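Local atomic coordinates of ApeI dehydratase-like domain-containing protein (Pectobacterium atrosepticum, PDB entry 3ESI), a protein that is of unknown function but has a hot dog fold of the ApeI-like family and may act as a dehydratase. Residues Asp15-Val20 against Val87-Ala92; Glu21-Val26 against Gly81-Leu86. One frame throughout, in Å; residues are numbered along the deposited sequence.

Interaction 1. Residues Asp15-Val20 against Val87-Ala92; sequences DETSQV and VLIWHA
Val20 and Leu88 meet on the face of the sheet that is turned to the helix, their side chains running alongside each other in the same direction. CG1 of Val20, turned onto its neighbour by a chi1 of 66°, sits 3.7 Å from Leu88 CB and almost as near to Leu88 CD2. Val59 covers Val20, and Tyr55 and Ala56 cover Leu88, all three from helix 45-59, so this pair is the buried part of the contact. Its backbones are joined by a reciprocal pair of hydrogen bonds, Leu88 N to Val20 O at 3.1 Å being the straighter. In the hot dog fold a long antiparallel sheet wraps round a central helix, and here strands 17-25 and 83-91 are neighbours in that sheet, the N-to-C directions of 17-20 and 87-91 lying 163° apart. The next hydrogen-bonded pair joins Ser18 N to Trp90 O and Trp90 N to Ser18 O, both 2.9 Å, and the Trp90 ring meets Trp64 edge to face. The other face, carrying Thr17, Gln19, Ile89 and His91, is more open to solvent. There Gln19 CG lies against Ile89 CG1 at 3.6 Å, while Thr17 CG2 stands over one face of the His91 imidazole in a CH-pi contact, 4.2 Å from the ring centroid. Exposed Glu16 forms the loose end: its CB approaches His91 CD2 at 3.6 Å, but its carboxylate is not bonded to the ring.

Interaction 2. Residues Glu21-Val26 against Gly81-Leu86; sequences ELMLQV and GKTLRL
Glu21 and Arg85 form a salt bridge over the face of the sheet that carries Met23 and Arg85, Glu21 OE2 lying 2.7 Å from Arg85 NH1. The nitrogen meets OE2 nearly along its C-O axis, whereas the oxygen stands 30° out of the guanidinium plane; carboxylate and guanidinium are turned 75° against each other. At the opposite end Thr83 OG1 donates to Gln25 OE1 at 2.7 Å, in the carbonyl plane, and NE2 of the same amide makes a weak bond to Gly81 O. The bend at chi2 (69°) in Gln25 brings both amide atoms to the facing chain. Leu22, Leu24, Leu84 and Leu86 lie on the other face, which in this hot dog fold is the concave side packed on the central helix. Leu24 CD1 crosses to Leu86 CB at 4.0 Å, and Val26 CG2 reaches Leu84 CD1 at 3.7 Å. Backbone bonds between Leu22 and Leu86 and between Leu24 and Leu84 set this register, and Val26 N to Lys82 O extends it past the strand ends. Farther out, Tyr55 of helix 45-59 touches Leu22, Leu24 and Leu86, while Glu109 takes Arg85 NH2 in a second salt bridge that helps to fix the guanidinium.

How the interactions relate
From the N terminus, strand 4-8 leads into strand 17-25, whose first half enters interaction 1 and whose second half enters interaction 2. The chain then passes through helix 45-59 and strand 64-74 before returning as strand 83-91, where the order is reversed: interaction 2 closes first, between 21-26 and 81-86, and interaction 1 closes round it. The contacts are therefore nested without crossing, as successive lengths of one antiparallel ladder, with centres about 19 Å apart. They touch where Val87 CG2 packs 4.3 Å from Glu21 CG. Together they join strand 17-25 to strand 83-91, with helix 45-59 and strand 64-74 in the loop between them, flanked by strand 4-8 beside 17-25 and strand 96-105 beside 83-91.

Interaction 1. Residues Asp15-Val20 against Val87-Ala92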
loop_
_atom_site.group_PDB
_atom_site.type_symbol
_atom_site.label_atom_id
_atom_site.label_comp_id
_atom_site.label_asym_id
_atom_site.label_seq_id
_atom_site.Cartn_x
_atom_site.Cartn_y
_atom_site.Cartn_z
ATOM N N ASP A 15 -24.032 26.957 18.893
ATOM C CA ASP A 15 -23.285 28.142 19.290
ATOM C C ASP A 15 -22.113 28.425 18.358
ATOM O O ASP A 15 -22.132 29.406 17.607
ATOM C CB ASP A 15 -22.787 27.988 20.723
ATOM C CG ASP A 15 -23.921 27.875 21.710
ATOM O OD1 ASP A 15 -24.574 26.806 21.750
ATOM O OD2 ASP A 15 -24.166 28.867 22.432
ATOM N N GLU A 16 -21.101 27.560 18.401
ATOM C CA GLU A 16 -19.911 27.721 17.566
ATOM C C GLU A 16 -19.693 26.549 16.610
ATOM O O GLU A 16 -19.029 26.701 15.575
ATOM C CB GLU A 16 -18.663 27.874 18.446
ATOM C CG GLU A 16 -18.938 28.371 19.863
ATOM C CD GLU A 16 -19.630 27.324 20.722
ATOM O OE1 GLU A 16 -19.929 27.619 21.899
ATOM O OE2 GLU A 16 -19.875 26.206 20.218
ATOM N N THR A 17 -20.248 25.387 16.959
ATOM C CA THR A 17 -20.097 24.183 16.139
ATOM C C THR A 17 -21.196 23.990 15.101
ATOM O O THR A 17 -22.379 24.083 15.419
ATOM C CB THR A 17 -20.071 22.900 17.002
ATOM O OG1 THR A 17 -21.381 22.653 17.525
ATOM C CG2 THR A 17 -19.093 23.042 18.153
ATOM N N SER A 18 -20.786 23.717 13.863
ATOM C CA SER A 18 -21.703 23.458 12.759
ATOM C C SER A 18 -21.669 21.963 12.464
ATOM O O SER A 18 -20.694 21.285 12.781
ATOM C CB SER A 18 -21.277 24.222 11.513
ATOM O OG SER A 18 -21.478 25.605 11.677
ATOM N N GLN A 19 -22.730 21.443 11.862
ATOM C CA GLN A 19 -22.784 20.023 11.550
ATOM C C GLN A 19 -23.502 19.752 10.239
ATOM O O GLN A 19 -24.446 20.450 9.864
ATOM C CB GLN A 19 -23.486 19.249 12.675
ATOM C CG GLN A 19 -22.787 19.361 14.019
ATOM C CD GLN A 19 -23.756 19.400 15.207
ATOM O OE1 GLN A 19 -24.272 18.366 15.644
ATOM N NE2 GLN A 19 -24.005 20.607 15.730
ATOM N N VAL A 20 -23.028 18.735 9.536
ATOM C CA VAL A 20 -23.629 18.323 8.285
ATOM C C VAL A 20 -23.481 16.812 8.237
ATOM O O VAL A 20 -22.432 16.264 8.585
ATOM C CB VAL A 20 -22.937 18.966 7.056
ATOM C CG1 VAL A 20 -21.504 18.460 6.914
ATOM C CG2 VAL A 20 -23.746 18.664 5.805
ATOM N N VAL A 87 -20.401 12.247 9.215
ATOM C CA VAL A 87 -20.770 13.351 10.096
ATOM C C VAL A 87 -19.559 14.275 10.271
ATOM O O VAL A 87 -18.475 13.824 10.664
ATOM C CB VAL A 87 -21.215 12.843 11.503
ATOM C CG1 VAL A 87 -21.590 14.022 12.390
ATOM C CG2 VAL A 87 -22.400 11.893 11.380
ATOM N N LEU A 88 -19.754 15.557 9.963
ATOM C CA LEU A 88 -18.717 16.586 10.087
ATOM C C LEU A 88 -19.163 17.644 11.097
ATOM O O LEU A 88 -20.254 18.206 10.961
ATOM C CB LEU A 88 -18.494 17.298 8.750
ATOM C CG LEU A 88 -17.563 16.744 7.675
ATOM C CD1 LEU A 88 -17.683 15.241 7.592
ATOM C CD2 LEU A 88 -17.913 17.403 6.345
ATOM N N ILE A 89 -18.316 17.926 12.089
ATOM C CA ILE A 89 -18.612 18.943 13.104
ATOM C C ILE A 89 -17.478 19.969 13.115
ATOM O O ILE A 89 -16.317 19.610 13.327
ATOM C CB ILE A 89 -18.718 18.318 14.512
ATOM C CG1 ILE A 89 -19.860 17.296 14.550
ATOM C CG2 ILE A 89 -18.946 19.412 15.546
ATOM C CD1 ILE A 89 -19.880 16.436 15.802
ATOM N N TRP A 90 -17.796 21.237 12.884
ATOM C CA TRP A 90 -16.756 22.258 12.873
ATOM C C TRP A 90 -16.897 23.336 13.926
ATOM O O TRP A 90 -17.889 24.067 13.962
ATOM C CB TRP A 90 -16.654 22.938 11.510
ATOM C CG TRP A 90 -15.505 23.910 11.455
ATOM C CD1 TRP A 90 -14.191 23.651 11.759
ATOM C CD2 TRP A 90 -15.563 25.282 11.068
ATOM N NE1 TRP A 90 -13.431 24.783 11.580
ATOM C CE2 TRP A 90 -14.247 25.798 11.158
ATOM C CE3 TRP A 90 -16.596 26.125 10.651
ATOM C CZ2 TRP A 90 -13.943 27.123 10.850
ATOM C CZ3 TRP A 90 -16.296 27.445 10.342
ATOM C CH2 TRP A 90 -14.977 27.933 10.444
ATOM N N HIS A 91 -15.864 23.446 14.754
ATOM C CA HIS A 91 -15.802 24.427 15.834
ATOM C C HIS A 91 -14.798 25.514 15.433
ATOM O O HIS A 91 -13.606 25.384 15.685
ATOM C CB HIS A 91 -15.350 23.721 17.118
ATOM C CG HIS A 91 -15.535 24.533 18.361
ATOM N ND1 HIS A 91 -15.558 23.966 19.619
ATOM C CD2 HIS A 91 -15.702 25.864 18.544
ATOM C CE1 HIS A 91 -15.731 24.915 20.521
ATOM N NE2 HIS A 91 -15.821 26.075 19.894
ATOM N N ALA A 92 -15.283 26.577 14.797
ATOM C CA ALA A 92 -14.420 27.665 14.349
ATOM C C ALA A 92 -13.602 28.283 15.484
ATOM O O ALA A 92 -12.573 28.931 15.248
ATOM C CB ALA A 92 -15.251 28.733 13.669
#

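Interaction 2. Residues Glu21-Val26 against Gly81-Leu86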
loop_
_atom_site.group_PDB
_atom_site.type_symbol
_atom_site.label_atom_id
_atom_site.label_comp_id
_atom_site.label_asym_id
_atom_site.label_seq_id
_atom_site.Cartn_x
_atom_site.Cartn_y
_atom_site.Cartn_z
ATOM N N GLU A 21 -24.552 16.140 7.847
ATOM C CA GLU A 21 -24.533 14.699 7.759
ATOM C C GLU A 21 -24.786 14.301 6.326
ATOM O O GLU A 21 -25.737 14.775 5.706
ATOM C CB GLU A 21 -25.610 14.100 8.651
ATOM C CG GLU A 21 -25.592 12.590 8.654
ATOM C CD GLU A 21 -26.537 12.005 9.674
ATOM O OE1 GLU A 21 -26.662 12.602 10.770
ATOM O OE2 GLU A 21 -27.134 10.944 9.394
ATOM N N LEU A 22 -23.927 13.452 5.786
ATOM C CA LEU A 22 -24.108 13.002 4.420
ATOM C C LEU A 22 -24.237 11.501 4.353
ATOM O O LEU A 22 -23.705 10.782 5.195
ATOM C CB LEU A 22 -22.934 13.419 3.536
ATOM C CG LEU A 22 -22.803 14.895 3.182
ATOM C CD1 LEU A 22 -22.420 15.693 4.416
ATOM C CD2 LEU A 22 -21.748 15.052 2.113
ATOM N N MET A 23 -24.978 11.026 3.364
ATOM C CA MET A 23 -25.096 9.593 3.154
ATOM C C MET A 23 -24.355 9.486 1.835
ATOM O O MET A 23 -24.692 10.180 0.875
ATOM C CB MET A 23 -26.557 9.157 3.012
ATOM C CG MET A 23 -26.733 7.641 2.948
ATOM S SD MET A 23 -28.454 7.069 3.090
ATOM C CE MET A 23 -28.631 7.106 4.946
ATOM N N LEU A 24 -23.319 8.657 1.801
ATOM C CA LEU A 24 -22.506 8.508 0.593
ATOM C C LEU A 24 -22.424 7.056 0.134
ATOM O O LEU A 24 -22.548 6.118 0.930
ATOM C CB LEU A 24 -21.084 9.032 0.852
ATOM C CG LEU A 24 -20.975 10.345 1.625
ATOM C CD1 LEU A 24 -19.529 10.612 1.981
ATOM C CD2 LEU A 24 -21.535 11.473 0.815
ATOM N N GLN A 25 -22.227 6.873 -1.161
ATOM C CA GLN A 25 -22.114 5.530 -1.701
ATOM C C GLN A 25 -20.727 5.401 -2.291
ATOM O O GLN A 25 -20.299 6.250 -3.089
ATOM C CB GLN A 25 -23.185 5.291 -2.772
ATOM C CG GLN A 25 -23.113 3.931 -3.474
ATOM C CD GLN A 25 -23.470 2.745 -2.571
ATOM O OE1 GLN A 25 -24.097 2.907 -1.512
ATOM N NE2 GLN A 25 -23.086 1.536 -3.004
ATOM N N VAL A 26 -20.017 4.359 -1.867
ATOM C CA VAL A 26 -18.674 4.101 -2.355
ATOM C C VAL A 26 -18.790 3.307 -3.649
ATOM O O VAL A 26 -18.959 2.092 -3.644
ATOM C CB VAL A 26 -17.863 3.309 -1.323
ATOM C CG1 VAL A 26 -16.496 2.960 -1.889
ATOM C CG2 VAL A 26 -17.738 4.124 -0.057
ATOM N N GLY A 81 -18.723 -0.432 -2.989
ATOM C CA GLY A 81 -20.154 -0.703 -2.939
ATOM C C GLY A 81 -20.843 -0.477 -1.599
ATOM O O GLY A 81 -22.023 -0.779 -1.473
ATOM N N LYS A 82 -20.137 0.055 -0.600
ATOM C CA LYS A 82 -20.744 0.284 0.714
ATOM C C LYS A 82 -21.428 1.627 0.831
ATOM O O LYS A 82 -21.077 2.578 0.134
ATOM C CB LYS A 82 -19.699 0.184 1.825
ATOM C CG LYS A 82 -19.121 -1.197 2.014
ATOM C CD LYS A 82 -20.199 -2.203 2.342
ATOM C CE LYS A 82 -19.622 -3.606 2.457
ATOM N NZ LYS A 82 -20.675 -4.603 2.763
ATOM N N THR A 83 -22.413 1.695 1.720
ATOM C CA THR A 83 -23.148 2.936 1.968
ATOM C C THR A 83 -22.597 3.502 3.273
ATOM O O THR A 83 -22.473 2.781 4.267
ATOM C CB THR A 83 -24.663 2.668 2.083
ATOM O OG1 THR A 83 -25.131 2.136 0.838
ATOM C CG2 THR A 83 -25.426 3.950 2.390
ATOM N N LEU A 84 -22.253 4.786 3.263
ATOM C CA LEU A 84 -21.664 5.421 4.442
ATOM C C LEU A 84 -22.376 6.660 4.951
ATOM O O LEU A 84 -22.952 7.432 4.181
ATOM C CB LEU A 84 -20.218 5.840 4.153
ATOM C CG LEU A 84 -19.191 4.869 3.567
ATOM C CD1 LEU A 84 -17.877 5.627 3.287
ATOM C CD2 LEU A 84 -18.959 3.713 4.538
ATOM N N ARG A 85 -22.321 6.848 6.262
ATOM C CA ARG A 85 -22.862 8.051 6.868
ATOM C C ARG A 85 -21.596 8.846 7.242
ATOM O O ARG A 85 -20.665 8.310 7.843
ATOM C CB ARG A 85 -23.673 7.747 8.139
ATOM C CG ARG A 85 -24.423 8.975 8.665
ATOM C CD ARG A 85 -24.789 8.867 10.146
ATOM N NE ARG A 85 -25.589 7.688 10.474
ATOM C CZ ARG A 85 -26.817 7.440 10.012
ATOM N NH1 ARG A 85 -27.422 8.287 9.183
ATOM N NH2 ARG A 85 -27.443 6.332 10.384
ATOM N N LEU A 86 -21.550 10.108 6.848
ATOM C CA LEU A 86 -20.423 10.963 7.158
ATOM C C LEU A 86 -20.917 12.131 7.998
ATOM O O LEU A 86 -21.764 12.907 7.556
ATOM C CB LEU A 86 -19.783 11.506 5.876
ATOM C CG LEU A 86 -18.695 12.556 6.156
ATOM C CD1 LEU A 86 -17.574 11.896 6.942
ATOM C CD2 LEU A 86 -18.139 13.155 4.856
#